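Local coordinates for protein fructosyl amine: oxygen oxidoreductase (Aspergillus fumigatus, PDB 3DJE) that oxidatively deglycates fructosyl amino acids (Amadori products), using bound FAD and passing the electrons to molecular oxygen, at residues A[282-287]-A[422-427]; A[310-315]-A[413-418]; A[273-278]-A[319-324]; A[98-103]-A[107-112]. One frame throughout, in Å; residues are numbered along the deposited sequence.

Interaction 1 of 4, residues A[282-287]-A[422-427]; sequences PGYTNM and HDVKEW
The imidazole of His422 meets the backbone of segment 282-287 at its edge, where Asn286 C and Met287 N lie in the ring plane. The Asn286 amide is nearly coplanar with that ring, the planes 15° apart, although the two side chains cross at about a right angle. Asn286 OD1 is modelled tightly against the ring, and the closeness of this approach is doubtful; Asn286 ND2 is held by Ile298 O. A polar ring suits this exposed position, where Asp420 OD2 holds ND1 of His422. The phenol of Tyr284 stacks on Phe421, while Val424 CG2 lies obliquely 3.9 Å from its CE1. Val424 CG1, anti to the backbone N (chi1 179°), points the other way and sits 3.5 Å above one face of the Trp427 indole, toward its rim. A branched valine can thus serve two aromatic rings at once. Strand 274-289, in the large mixed sheet, carries the first segment; strand 419-420 pairs parallel with it and leads through Phe421 to His422. Backbone bonds of Thr285 to Met419 and Phe421 fix that pairing. At the far end of the Tyr284 ring, OH binds Glu308 OE2 and Arg312 NH2.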
loop_
_atom_site.group_PDB
_atom_site.type_symbol
_atom_site.label_atom_id
_atom_site.label_comp_id
_atom_site.label_asym_id
_atom_site.label_seq_id
_atom_site.Cartn_x
_atom_site.Cartn_y
_atom_site.Cartn_z
ATOM N N PRO A 282 -0.275 -11.149 -9.627
ATOM C CA PRO A 282 1.018 -10.465 -9.590
ATOM C C PRO A 282 1.060 -8.985 -10.040
ATOM O O PRO A 282 2.135 -8.390 -10.007
ATOM C CB PRO A 282 1.912 -11.338 -10.487
ATOM C CG PRO A 282 1.156 -12.644 -10.624
ATOM C CD PRO A 282 -0.267 -12.243 -10.624
ATOM N N GLY A 283 -0.083 -8.420 -10.418
ATOM C CA GLY A 283 -0.178 -6.989 -10.709
ATOM C C GLY A 283 -0.282 -6.644 -12.181
ATOM O O GLY A 283 0.056 -7.469 -13.046
ATOM N N TYR A 284 -0.788 -5.438 -12.453
ATOM C CA TYR A 284 -0.795 -4.842 -13.802
ATOM C C TYR A 284 0.247 -3.734 -13.885
ATOM O O TYR A 284 0.293 -2.846 -13.026
ATOM C CB TYR A 284 -2.143 -4.199 -14.109
ATOM C CG TYR A 284 -3.290 -5.143 -14.297
ATOM C CD1 TYR A 284 -3.595 -5.641 -15.560
ATOM C CD2 TYR A 284 -4.103 -5.511 -13.221
ATOM C CE1 TYR A 284 -4.656 -6.508 -15.742
ATOM C CE2 TYR A 284 -5.180 -6.372 -13.390
ATOM C CZ TYR A 284 -5.446 -6.877 -14.659
ATOM O OH TYR A 284 -6.508 -7.727 -14.842
ATOM N N THR A 285 1.072 -3.772 -14.925
ATOM C CA THR A 285 1.891 -2.620 -15.277
ATOM C C THR A 285 1.176 -1.816 -16.372
ATOM O O THR A 285 0.151 -2.244 -16.898
ATOM C CB THR A 285 3.273 -3.043 -15.794
ATOM O OG1 THR A 285 3.092 -3.938 -16.906
ATOM C CG2 THR A 285 4.085 -3.730 -14.689
ATOM N N ASN A 286 1.711 -0.645 -16.699
ATOM C CA ASN A 286 1.220 0.110 -17.848
ATOM C C ASN A 286 2.418 0.612 -18.637
ATOM O O ASN A 286 2.746 1.799 -18.603
ATOM C CB ASN A 286 0.311 1.257 -17.411
ATOM C CG ASN A 286 -0.404 1.926 -18.587
ATOM O OD1 ASN A 286 -0.930 1.249 -19.475
ATOM N ND2 ASN A 286 -0.441 3.254 -18.583
HETATM N N MSE A 287 3.067 -0.331 -19.323
HETATM C CA MSE A 287 4.317 -0.109 -20.043
HETATM C C MSE A 287 4.102 0.703 -21.312
HETATM O O MSE A 287 3.406 0.273 -22.231
HETATM C CB MSE A 287 4.982 -1.449 -20.395
HETATM C CG MSE A 287 5.406 -2.289 -19.196
HETATM SE SE MSE A 287 6.724 -1.378 -18.075
HETATM C CE MSE A 287 7.077 -2.764 -16.762
ATOM N N HIS A 422 -2.433 -2.432 -21.253
ATOM C CA HIS A 422 -2.539 -2.381 -22.720
ATOM C C HIS A 422 -3.233 -3.621 -23.287
ATOM O O HIS A 422 -3.772 -3.580 -24.397
ATOM C CB HIS A 422 -1.166 -2.188 -23.375
ATOM C CG HIS A 422 -0.587 -0.824 -23.158
ATOM N ND1 HIS A 422 0.258 -0.533 -22.106
ATOM C CD2 HIS A 422 -0.749 0.333 -23.844
ATOM C CE1 HIS A 422 0.599 0.743 -22.161
ATOM N NE2 HIS A 422 0.003 1.291 -23.206
ATOM N N ASP A 423 -3.207 -4.716 -22.527
ATOM C CA ASP A 423 -3.872 -5.969 -22.913
ATOM C C ASP A 423 -5.347 -6.011 -22.515
ATOM O O ASP A 423 -6.079 -6.915 -22.925
ATOM C CB ASP A 423 -3.146 -7.177 -22.311
ATOM C CG ASP A 423 -1.705 -7.306 -22.785
ATOM O OD1 ASP A 423 -1.334 -6.701 -23.814
ATOM O OD2 ASP A 423 -0.932 -8.023 -22.118
ATOM N N VAL A 424 -5.779 -5.034 -21.719
ATOM C CA VAL A 424 -7.165 -4.964 -21.258
ATOM C C VAL A 424 -8.033 -4.283 -22.308
ATOM O O VAL A 424 -7.730 -3.165 -22.734
ATOM C CB VAL A 424 -7.283 -4.225 -19.895
ATOM C CG1 VAL A 424 -8.746 -4.131 -19.450
ATOM C CG2 VAL A 424 -6.441 -4.934 -18.843
ATOM N N LYS A 425 -9.104 -4.971 -22.703
ATOM C CA LYS A 425 -10.040 -4.504 -23.737
ATOM C C LYS A 425 -11.400 -4.071 -23.189
ATOM O O LYS A 425 -12.129 -3.309 -23.836
ATOM C CB LYS A 425 -10.254 -5.608 -24.785
ATOM C CG LYS A 425 -9.381 -5.489 -26.040
ATOM C CD LYS A 425 -7.920 -5.878 -25.805
ATOM C CE LYS A 425 -6.997 -5.103 -26.741
ATOM N NZ LYS A 425 -5.584 -5.546 -26.636
ATOM N N GLU A 426 -11.752 -4.570 -22.007
ATOM C CA GLU A 426 -13.059 -4.321 -21.424
ATOM C C GLU A 426 -12.923 -4.028 -19.939
ATOM O O GLU A 426 -12.166 -4.704 -19.236
ATOM C CB GLU A 426 -13.983 -5.530 -21.634
ATOM C CG GLU A 426 -14.360 -5.786 -23.091
ATOM C CD GLU A 426 -15.114 -7.089 -23.275
ATOM O OE1 GLU A 426 -16.302 -7.153 -22.878
ATOM O OE2 GLU A 426 -14.519 -8.050 -23.815
ATOM N N TRP A 427 -13.660 -3.020 -19.492
ATOM C CA TRP A 427 -13.689 -2.626 -18.083
ATOM C C TRP A 427 -15.103 -2.740 -17.534
ATOM O O TRP A 427 -16.078 -2.823 -18.295
ATOM C CB TRP A 427 -13.197 -1.188 -17.940
ATOM C CG TRP A 427 -11.765 -0.991 -18.317
ATOM C CD1 TRP A 427 -11.240 -0.920 -19.583
ATOM C CD2 TRP A 427 -10.664 -0.805 -17.417
ATOM N NE1 TRP A 427 -9.881 -0.717 -19.524
ATOM C CE2 TRP A 427 -9.500 -0.645 -18.206
ATOM C CE3 TRP A 427 -10.546 -0.770 -16.018
ATOM C CZ2 TRP A 427 -8.235 -0.446 -17.644
ATOM C CZ3 TRP A 427 -9.291 -0.576 -15.462
ATOM C CH2 TRP A 427 -8.152 -0.412 -16.271
#

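Interaction 2 of 4, residues A[310-315]-A[413-418]; sequences ETRVRA and GGPNRV
Glu310 OE2 is gripped by two nitrogens of Arg314, one turn further along the helix whose Arg312 reaches across to Gly414. NE and NH1 of Arg314 each lie 3.1 Å from Glu310 OE2 and approach it from its anti side. The carboxylate oxygen sits almost in the guanidinium plane, so this side-on salt bridge fixes the rotation of the arginine, whose NH2 binds Ala325 O and Arg327 O and which makes a cation-pi contact with Phe329. Arg312 leaves the same helix, 307-320, in another direction. Its aliphatic CD rests 3.7 Å from Gly414 CA, and Pro415 CD lies obliquely to the guanidinium, 4.3 Å from Arg312 NH1. Those two residues are the corner of a type II' beta turn from Gly413 to Asn416, closed by Asn416 N to Gly413 O at 3.0 Å. Glycine is the natural occupant of the first corner position, where phi is positive (56°), and its bare CA lets CD of Arg312 come close; proline fits the second corner with phi of -79°. The bend of Arg312 at chi3 (-64°) turns the guanidinium toward Asp279, with which NE forms a salt bridge, and toward Tyr284. NE and NH2 are thus taken up by residues of strand 274-289, while CD, and NH1 more distantly, lie against the turn.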
loop_
_atom_site.group_PDB
_atom_site.type_symbol
_atom_site.label_atom_id
_atom_site.label_comp_id
_atom_site.label_asym_id
_atom_site.label_seq_id
_atom_site.Cartn_x
_atom_site.Cartn_y
_atom_site.Cartn_z
ATOM N N GLU A 310 -12.933 -8.640 -12.540
ATOM C CA GLU A 310 -14.270 -8.976 -12.065
ATOM C C GLU A 310 -14.504 -10.491 -12.046
ATOM O O GLU A 310 -15.043 -11.021 -11.080
ATOM C CB GLU A 310 -15.347 -8.313 -12.914
ATOM C CG GLU A 310 -16.750 -8.806 -12.586
ATOM C CD GLU A 310 -17.840 -8.026 -13.309
ATOM O OE1 GLU A 310 -17.557 -7.462 -14.389
ATOM O OE2 GLU A 310 -18.983 -7.981 -12.804
ATOM N N THR A 311 -14.117 -11.179 -13.118
ATOM C CA THR A 311 -14.287 -12.639 -13.186
ATOM C C THR A 311 -13.534 -13.334 -12.045
ATOM O O THR A 311 -14.068 -14.239 -11.398
ATOM C CB THR A 311 -13.849 -13.169 -14.571
ATOM O OG1 THR A 311 -14.644 -12.515 -15.561
ATOM C CG2 THR A 311 -14.053 -14.676 -14.687
ATOM N N ARG A 312 -12.315 -12.872 -11.765
ATOM C CA ARG A 312 -11.525 -13.440 -10.675
ATOM C C ARG A 312 -12.151 -13.171 -9.309
ATOM O O ARG A 312 -12.149 -14.045 -8.454
ATOM C CB ARG A 312 -10.084 -12.934 -10.706
ATOM C CG ARG A 312 -9.293 -13.381 -11.925
ATOM C CD ARG A 312 -7.830 -12.992 -11.792
ATOM N NE ARG A 312 -7.648 -11.532 -11.745
ATOM C CZ ARG A 312 -7.262 -10.779 -12.773
ATOM N NH1 ARG A 312 -7.001 -11.316 -13.963
ATOM N NH2 ARG A 312 -7.137 -9.475 -12.610
ATOM N N VAL A 313 -12.704 -11.968 -9.125
ATOM C CA VAL A 313 -13.400 -11.617 -7.881
ATOM C C VAL A 313 -14.590 -12.541 -7.633
ATOM O O VAL A 313 -14.751 -13.062 -6.532
ATOM C CB VAL A 313 -13.890 -10.142 -7.897
ATOM C CG1 VAL A 313 -14.888 -9.863 -6.776
ATOM C CG2 VAL A 313 -12.711 -9.186 -7.822
ATOM N N ARG A 314 -15.415 -12.744 -8.659
ATOM C CA ARG A 314 -16.616 -13.575 -8.524
ATOM C C ARG A 314 -16.256 -15.046 -8.328
ATOM O O ARG A 314 -16.973 -15.761 -7.626
ATOM C CB ARG A 314 -17.577 -13.355 -9.697
ATOM C CG ARG A 314 -18.024 -11.891 -9.819
ATOM C CD ARG A 314 -19.214 -11.711 -10.729
ATOM N NE ARG A 314 -19.603 -10.306 -10.846
ATOM C CZ ARG A 314 -20.332 -9.638 -9.953
ATOM N NH1 ARG A 314 -20.627 -8.363 -10.174
ATOM N NH2 ARG A 314 -20.761 -10.230 -8.839
ATOM N N ALA A 315 -15.134 -15.477 -8.910
ATOM C CA ALA A 315 -14.603 -16.830 -8.681
ATOM C C ALA A 315 -14.199 -17.038 -7.218
ATOM O O ALA A 315 -14.486 -18.080 -6.618
ATOM C CB ALA A 315 -13.439 -17.117 -9.613
ATOM N N GLY A 413 -1.672 -15.967 -8.216
ATOM C CA GLY A 413 -3.074 -15.696 -8.523
ATOM C C GLY A 413 -3.335 -15.345 -9.980
ATOM O O GLY A 413 -2.435 -14.888 -10.695
ATOM N N GLY A 414 -4.579 -15.549 -10.415
ATOM C CA GLY A 414 -4.955 -15.245 -11.797
ATOM C C GLY A 414 -4.047 -16.010 -12.747
ATOM O O GLY A 414 -3.803 -17.200 -12.535
ATOM N N PRO A 415 -3.499 -15.324 -13.767
ATOM C CA PRO A 415 -2.663 -16.004 -14.765
ATOM C C PRO A 415 -1.244 -16.267 -14.291
ATOM O O PRO A 415 -0.430 -16.803 -15.050
ATOM C CB PRO A 415 -2.641 -15.007 -15.929
ATOM C CG PRO A 415 -2.731 -13.681 -15.267
ATOM C CD PRO A 415 -3.611 -13.880 -14.044
ATOM N N ASN A 416 -0.933 -15.874 -13.053
ATOM C CA ASN A 416 0.409 -16.047 -12.500
ATOM C C ASN A 416 1.484 -15.397 -13.375
ATOM O O ASN A 416 2.571 -15.952 -13.576
ATOM C CB ASN A 416 0.701 -17.529 -12.233
ATOM C CG ASN A 416 -0.024 -18.043 -11.003
ATOM O OD1 ASN A 416 -0.971 -18.818 -11.104
ATOM N ND2 ASN A 416 0.410 -17.600 -9.836
ATOM N N ARG A 417 1.125 -14.232 -13.909
ATOM C CA ARG A 417 1.983 -13.394 -14.730
ATOM C C ARG A 417 1.759 -11.965 -14.266
ATOM O O ARG A 417 0.653 -11.619 -13.834
ATOM C CB ARG A 417 1.558 -13.429 -16.201
ATOM C CG ARG A 417 1.515 -14.771 -16.861
ATOM C CD ARG A 417 1.196 -14.579 -18.338
ATOM N NE ARG A 417 1.453 -15.786 -19.120
ATOM C CZ ARG A 417 2.647 -16.150 -19.584
ATOM N NH1 ARG A 417 3.725 -15.415 -19.338
ATOM N NH2 ARG A 417 2.767 -17.269 -20.288
ATOM N N VAL A 418 2.787 -11.133 -14.389
ATOM C CA VAL A 418 2.585 -9.686 -14.299
ATOM C C VAL A 418 1.908 -9.227 -15.597
ATOM O O VAL A 418 2.480 -9.342 -16.697
ATOM C CB VAL A 418 3.913 -8.927 -14.061
ATOM C CG1 VAL A 418 3.675 -7.413 -13.930
ATOM C CG2 VAL A 418 4.622 -9.453 -12.814
#

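Interaction 3 of 4, residues A[273-278]-A[319-324]; sequences GEIKIC and ETMPQL
Ile275 is the residue of segment 273-278 that reaches Met321 and Leu324. Gly273, at the start of the segment, has a positive phi of 62°, a conformation that glycine adopts readily, and the strand begins just after it. Glu274 faces elsewhere, its buried carboxylate paired with Arg433 and bonded to His240. Ile275 then directs its side chain toward the second segment. With CG1 anti to the carbonyl carbon (chi1 -65°) and the chain extended beyond it, CD1 becomes the leading atom, 3.8 Å from Leu324 CD1 and 4.4 Å from the methyl CE of Met321, a selenomethionine. The isoleucine and leucine side chains cross at about a right angle and meet through their CD1 methyls. This is the plain packing of a sheet against the end of a helix: strand 274-289, antiparallel to strand 232-242, carries the isoleucine, and the turn after helix 307-320 presents the other two. Leu324 N to Met321 O, 2.9 Å, folds that turn so that both residues offer apolar ends to the strand, and Tyr251 touches all three side chains. Lys276, next along, alternates to the other side, where its ammonium meets Asp50 and the carbonyl of Asn52, which probably compensates this buried charge. Ile277 returns to the side of Ile275 and packs on Phe265, an aromatic ring that Met321 also touches. Cys278 turns away again, its small side chain resting against Phe264 and Leu238.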
loop_
_atom_site.group_PDB
_atom_site.type_symbol
_atom_site.label_atom_id
_atom_site.label_comp_id
_atom_site.label_asym_id
_atom_site.label_seq_id
_atom_site.Cartn_x
_atom_site.Cartn_y
_atom_site.Cartn_z
ATOM N N GLY A 273 -21.921 -0.356 4.820
ATOM C CA GLY A 273 -22.073 -1.806 4.902
ATOM C C GLY A 273 -21.427 -2.508 3.718
ATOM O O GLY A 273 -21.884 -3.575 3.289
ATOM N N GLU A 274 -20.353 -1.917 3.196
ATOM C CA GLU A 274 -19.683 -2.451 2.012
ATOM C C GLU A 274 -18.534 -3.371 2.360
ATOM O O GLU A 274 -17.682 -3.018 3.166
ATOM C CB GLU A 274 -19.190 -1.310 1.119
ATOM C CG GLU A 274 -20.355 -0.600 0.403
ATOM C CD GLU A 274 -19.950 0.600 -0.411
ATOM O OE1 GLU A 274 -18.842 1.170 -0.209
ATOM O OE2 GLU A 274 -20.772 1.002 -1.267
ATOM N N ILE A 275 -18.534 -4.558 1.758
ATOM C CA ILE A 275 -17.398 -5.489 1.867
ATOM C C ILE A 275 -16.427 -5.180 0.741
ATOM O O ILE A 275 -16.805 -5.194 -0.434
ATOM C CB ILE A 275 -17.838 -6.979 1.768
ATOM C CG1 ILE A 275 -18.722 -7.354 2.969
ATOM C CG2 ILE A 275 -16.608 -7.923 1.695
ATOM C CD1 ILE A 275 -19.445 -8.734 2.833
ATOM N N LYS A 276 -15.179 -4.897 1.103
ATOM C CA LYS A 276 -14.120 -4.734 0.127
ATOM C C LYS A 276 -13.469 -6.082 -0.188
ATOM O O LYS A 276 -13.072 -6.825 0.721
ATOM C CB LYS A 276 -13.067 -3.749 0.638
ATOM C CG LYS A 276 -12.001 -3.436 -0.414
ATOM C CD LYS A 276 -10.822 -2.739 0.195
ATOM C CE LYS A 276 -9.556 -3.490 -0.113
ATOM N NZ LYS A 276 -8.534 -3.096 0.876
ATOM N N ILE A 277 -13.340 -6.366 -1.482
ATOM C CA ILE A 277 -12.771 -7.627 -1.980
ATOM C C ILE A 277 -11.683 -7.335 -3.010
ATOM O O ILE A 277 -11.874 -6.505 -3.905
ATOM C CB ILE A 277 -13.859 -8.506 -2.676
ATOM C CG1 ILE A 277 -15.049 -8.737 -1.744
ATOM C CG2 ILE A 277 -13.278 -9.845 -3.130
ATOM C CD1 ILE A 277 -16.361 -8.385 -2.375
ATOM N N CYS A 278 -10.552 -8.023 -2.877
ATOM C CA CYS A 278 -9.479 -7.963 -3.868
ATOM C C CYS A 278 -9.220 -9.350 -4.438
ATOM O O CYS A 278 -9.098 -10.313 -3.681
ATOM C CB CYS A 278 -8.182 -7.467 -3.247
ATOM S SG CYS A 278 -8.237 -5.741 -2.716
ATOM N N GLU A 319 -16.058 -19.493 -4.010
ATOM C CA GLU A 319 -15.345 -20.423 -3.136
ATOM C C GLU A 319 -15.530 -20.130 -1.649
ATOM O O GLU A 319 -15.172 -20.964 -0.810
ATOM C CB GLU A 319 -13.845 -20.398 -3.451
ATOM C CG GLU A 319 -13.496 -20.870 -4.861
ATOM C CD GLU A 319 -12.001 -20.962 -5.131
ATOM O OE1 GLU A 319 -11.173 -20.700 -4.225
ATOM O OE2 GLU A 319 -11.648 -21.299 -6.278
ATOM N N THR A 320 -16.090 -18.960 -1.332
ATOM C CA THR A 320 -16.089 -18.443 0.039
ATOM C C THR A 320 -17.470 -17.967 0.496
ATOM O O THR A 320 -18.011 -18.459 1.489
ATOM C CB THR A 320 -15.089 -17.268 0.180
ATOM O OG1 THR A 320 -15.391 -16.263 -0.794
ATOM C CG2 THR A 320 -13.668 -17.751 -0.039
HETATM N N MSE A 321 -18.009 -16.986 -0.220
HETATM C CA MSE A 321 -19.327 -16.428 0.063
HETATM C C MSE A 321 -20.189 -16.501 -1.198
HETATM O O MSE A 321 -20.503 -15.481 -1.808
HETATM C CB MSE A 321 -19.182 -14.988 0.545
HETATM C CG MSE A 321 -18.432 -14.924 1.847
HETATM SE SE MSE A 321 -18.350 -13.154 2.581
HETATM C CE MSE A 321 -17.441 -12.239 1.127
ATOM N N PRO A 322 -20.545 -17.725 -1.618
ATOM C CA PRO A 322 -21.214 -17.878 -2.920
ATOM C C PRO A 322 -22.561 -17.153 -3.000
ATOM O O PRO A 322 -23.004 -16.792 -4.106
ATOM C CB PRO A 322 -21.379 -19.403 -3.061
ATOM C CG PRO A 322 -21.262 -19.940 -1.681
ATOM C CD PRO A 322 -20.329 -19.016 -0.942
ATOM N N GLN A 323 -23.186 -16.913 -1.846
ATOM C CA GLN A 323 -24.445 -16.148 -1.785
ATOM C C GLN A 323 -24.285 -14.691 -2.285
ATOM O O GLN A 323 -25.264 -14.026 -2.659
ATOM C CB GLN A 323 -25.050 -16.206 -0.376
ATOM C CG GLN A 323 -24.345 -15.346 0.706
ATOM C CD GLN A 323 -23.103 -15.989 1.313
ATOM O OE1 GLN A 323 -22.652 -17.049 0.879
ATOM N NE2 GLN A 323 -22.531 -15.326 2.319
ATOM N N LEU A 324 -23.040 -14.213 -2.306
ATOM C CA LEU A 324 -22.733 -12.850 -2.732
ATOM C C LEU A 324 -22.126 -12.773 -4.127
ATOM O O LEU A 324 -21.903 -11.680 -4.645
ATOM C CB LEU A 324 -21.787 -12.172 -1.719
ATOM C CG LEU A 324 -22.291 -12.007 -0.281
ATOM C CD1 LEU A 324 -21.291 -11.193 0.554
ATOM C CD2 LEU A 324 -23.670 -11.327 -0.275
#

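Interaction 4 of 4, residues A[98-103]-A[107-112]; sequences MSACSQ and DRLGVR
Met98, a selenomethionine, lays its methyl over one face of the Arg112 guanidinium, and Leu109 presses against the backbone beside it; together they seat a helix on the strand that precedes it. In this strand-turn-helix unit the chain doubles back, strand 98-100 and helix 107-112 running at 160° with their axes 8.2 Å apart, and Ser102 caps the helix start by bonding Gly105 N. Met98 and Arg112 cross at about a right angle, with Met98 CE 3.5 Å above the guanidinium plane and toward its rim. The flexible selenoether chain, bent at chi2 and chi3, can bring its methyl over the flat cation. The nearest atoms of the Arg112 side chain and the bound thiofructose ligand are about 5 Å apart, and Arg112 touches Tyr60 of that pocket. Leu109 points at the strand, both branches lying along the main chain: CD1 is 3.8 Å from Ser99 N and 4.0 Å from Met98 CB. Small Ala100 lets the helix come near, its CB 4.3 Å from Leu109 CB. Toward solvent, the first helical turn is tied twice between Gln103 and Asp107. The backbone bond from Asp107 N to Gln103 O measures 2.9 Å. Gln103 bends at chi2 (53°) and so turns its amide forward along the helix, where NE2 donates to Asp107 OD1 at 2.8 Å, meeting that oxygen from 45° above the carboxylate plane.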
loop_
_atom_site.group_PDB
_atom_site.type_symbol
_atom_site.label_atom_id
_atom_site.label_comp_id
_atom_site.label_asym_id
_atom_site.label_seq_id
_atom_site.Cartn_x
_atom_site.Cartn_y
_atom_site.Cartn_z
HETATM N N MSE A 98 -4.567 -16.705 6.758
HETATM C CA MSE A 98 -3.635 -16.699 5.621
HETATM C C MSE A 98 -3.581 -18.110 5.036
HETATM O O MSE A 98 -3.290 -19.060 5.757
HETATM C CB MSE A 98 -2.242 -16.279 6.087
HETATM C CG MSE A 98 -2.146 -14.813 6.487
HETATM SE SE MSE A 98 -2.367 -13.707 4.927
HETATM C CE MSE A 98 -0.726 -14.198 3.972
ATOM N N SER A 99 -3.867 -18.242 3.746
ATOM C CA SER A 99 -4.033 -19.573 3.135
ATOM C C SER A 99 -3.514 -19.603 1.703
ATOM O O SER A 99 -3.209 -18.556 1.130
ATOM C CB SER A 99 -5.503 -19.988 3.167
ATOM O OG SER A 99 -6.295 -19.069 2.447
ATOM N N ALA A 100 -3.390 -20.811 1.155
ATOM C CA ALA A 100 -2.985 -21.015 -0.236
ATOM C C ALA A 100 -3.553 -22.348 -0.711
ATOM O O ALA A 100 -4.258 -23.024 0.041
ATOM C CB ALA A 100 -1.458 -20.983 -0.376
ATOM N N CYS A 101 -3.266 -22.706 -1.961
ATOM C CA CYS A 101 -3.840 -23.923 -2.558
ATOM C C CYS A 101 -2.794 -24.854 -3.186
ATOM O O CYS A 101 -2.783 -26.072 -2.920
ATOM C CB CYS A 101 -4.864 -23.547 -3.612
ATOM S SG CYS A 101 -6.281 -22.670 -2.967
ATOM N N SER A 102 -1.940 -24.290 -4.029
ATOM C CA SER A 102 -0.946 -25.074 -4.769
ATOM C C SER A 102 0.301 -25.338 -3.931
ATOM O O SER A 102 0.520 -24.695 -2.891
ATOM C CB SER A 102 -0.578 -24.354 -6.074
ATOM O OG SER A 102 0.273 -23.240 -5.824
ATOM N N GLN A 103 1.136 -26.275 -4.375
ATOM C CA GLN A 103 2.377 -26.531 -3.656
ATOM C C GLN A 103 3.279 -25.300 -3.651
ATOM O O GLN A 103 3.852 -24.961 -2.615
ATOM C CB GLN A 103 3.130 -27.749 -4.194
ATOM C CG GLN A 103 4.303 -28.174 -3.295
ATOM C CD GLN A 103 3.887 -28.377 -1.837
ATOM O OE1 GLN A 103 3.108 -29.280 -1.522
ATOM N NE2 GLN A 103 4.398 -27.531 -0.948
ATOM N N ASP A 107 4.365 -23.229 -0.304
ATOM C CA ASP A 107 5.753 -22.904 -0.014
ATOM C C ASP A 107 5.871 -21.420 0.313
ATOM O O ASP A 107 6.469 -21.043 1.326
ATOM C CB ASP A 107 6.678 -23.269 -1.182
ATOM C CG ASP A 107 6.807 -24.775 -1.388
ATOM O OD1 ASP A 107 6.388 -25.553 -0.496
ATOM O OD2 ASP A 107 7.329 -25.186 -2.458
ATOM N N ARG A 108 5.268 -20.582 -0.526
ATOM C CA ARG A 108 5.290 -19.133 -0.295
ATOM C C ARG A 108 4.594 -18.789 1.023
ATOM O O ARG A 108 5.071 -17.957 1.792
ATOM C CB ARG A 108 4.630 -18.393 -1.462
ATOM C CG ARG A 108 4.545 -16.869 -1.306
ATOM C CD ARG A 108 5.917 -16.209 -1.271
ATOM N NE ARG A 108 5.797 -14.753 -1.360
ATOM C CZ ARG A 108 6.754 -13.886 -1.034
ATOM N NH1 ARG A 108 7.931 -14.316 -0.602
ATOM N NH2 ARG A 108 6.533 -12.581 -1.154
ATOM N N LEU A 109 3.478 -19.456 1.290
ATOM C CA LEU A 109 2.750 -19.259 2.540
ATOM C C LEU A 109 3.640 -19.530 3.765
ATOM O O LEU A 109 3.587 -18.803 4.761
ATOM C CB LEU A 109 1.506 -20.152 2.562
ATOM C CG LEU A 109 0.535 -19.863 3.709
ATOM C CD1 LEU A 109 -0.123 -18.486 3.547
ATOM C CD2 LEU A 109 -0.531 -20.949 3.823
ATOM N N GLY A 110 4.464 -20.573 3.688
ATOM C CA GLY A 110 5.405 -20.879 4.774
ATOM C C GLY A 110 6.376 -19.746 5.053
ATOM O O GLY A 110 6.674 -19.445 6.213
ATOM N N VAL A 111 6.866 -19.111 3.987
ATOM C CA VAL A 111 7.799 -17.986 4.111
ATOM C C VAL A 111 7.089 -16.796 4.730
ATOM O O VAL A 111 7.641 -16.107 5.590
ATOM C CB VAL A 111 8.395 -17.563 2.744
ATOM C CG1 VAL A 111 9.184 -16.278 2.880
ATOM C CG2 VAL A 111 9.289 -18.666 2.186
ATOM N N ARG A 112 5.860 -16.562 4.283
ATOM C CA ARG A 112 5.097 -15.404 4.734
ATOM C C ARG A 112 4.657 -15.514 6.194
ATOM O O ARG A 112 4.821 -14.565 6.979
ATOM C CB ARG A 112 3.910 -15.172 3.802
ATOM C CG ARG A 112 4.385 -14.728 2.402
ATOM C CD ARG A 112 3.280 -14.192 1.480
ATOM N NE ARG A 112 2.517 -13.087 2.070
ATOM C CZ ARG A 112 1.559 -12.420 1.429
ATOM N NH1 ARG A 112 1.260 -12.735 0.175
ATOM N NH2 ARG A 112 0.893 -11.447 2.040
#

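In the fold
Followed from the N terminus, interaction 4 comes first and closes at once, a short local loop joining strand 96-100 to helix 103-113. The other three interlace. Strand 274-289 opens interaction 3 with 273-278 and interaction 1 with 282-287; helix 307-320 then opens interaction 2 with 310-315, before 319-324 closes interaction 3. Residues 413-418 close interaction 2, and 422-427 close interaction 1 last. Interaction 2 is therefore nested within interaction 1, whereas interaction 3 crosses both. The same strand and helix also touch directly, Val313 CG1 lying 4.0 Å from Ile277 CG2. Together these three tie the C-terminal tail and helix 307-320 to the large mixed sheet, which strand 96-100 also joins.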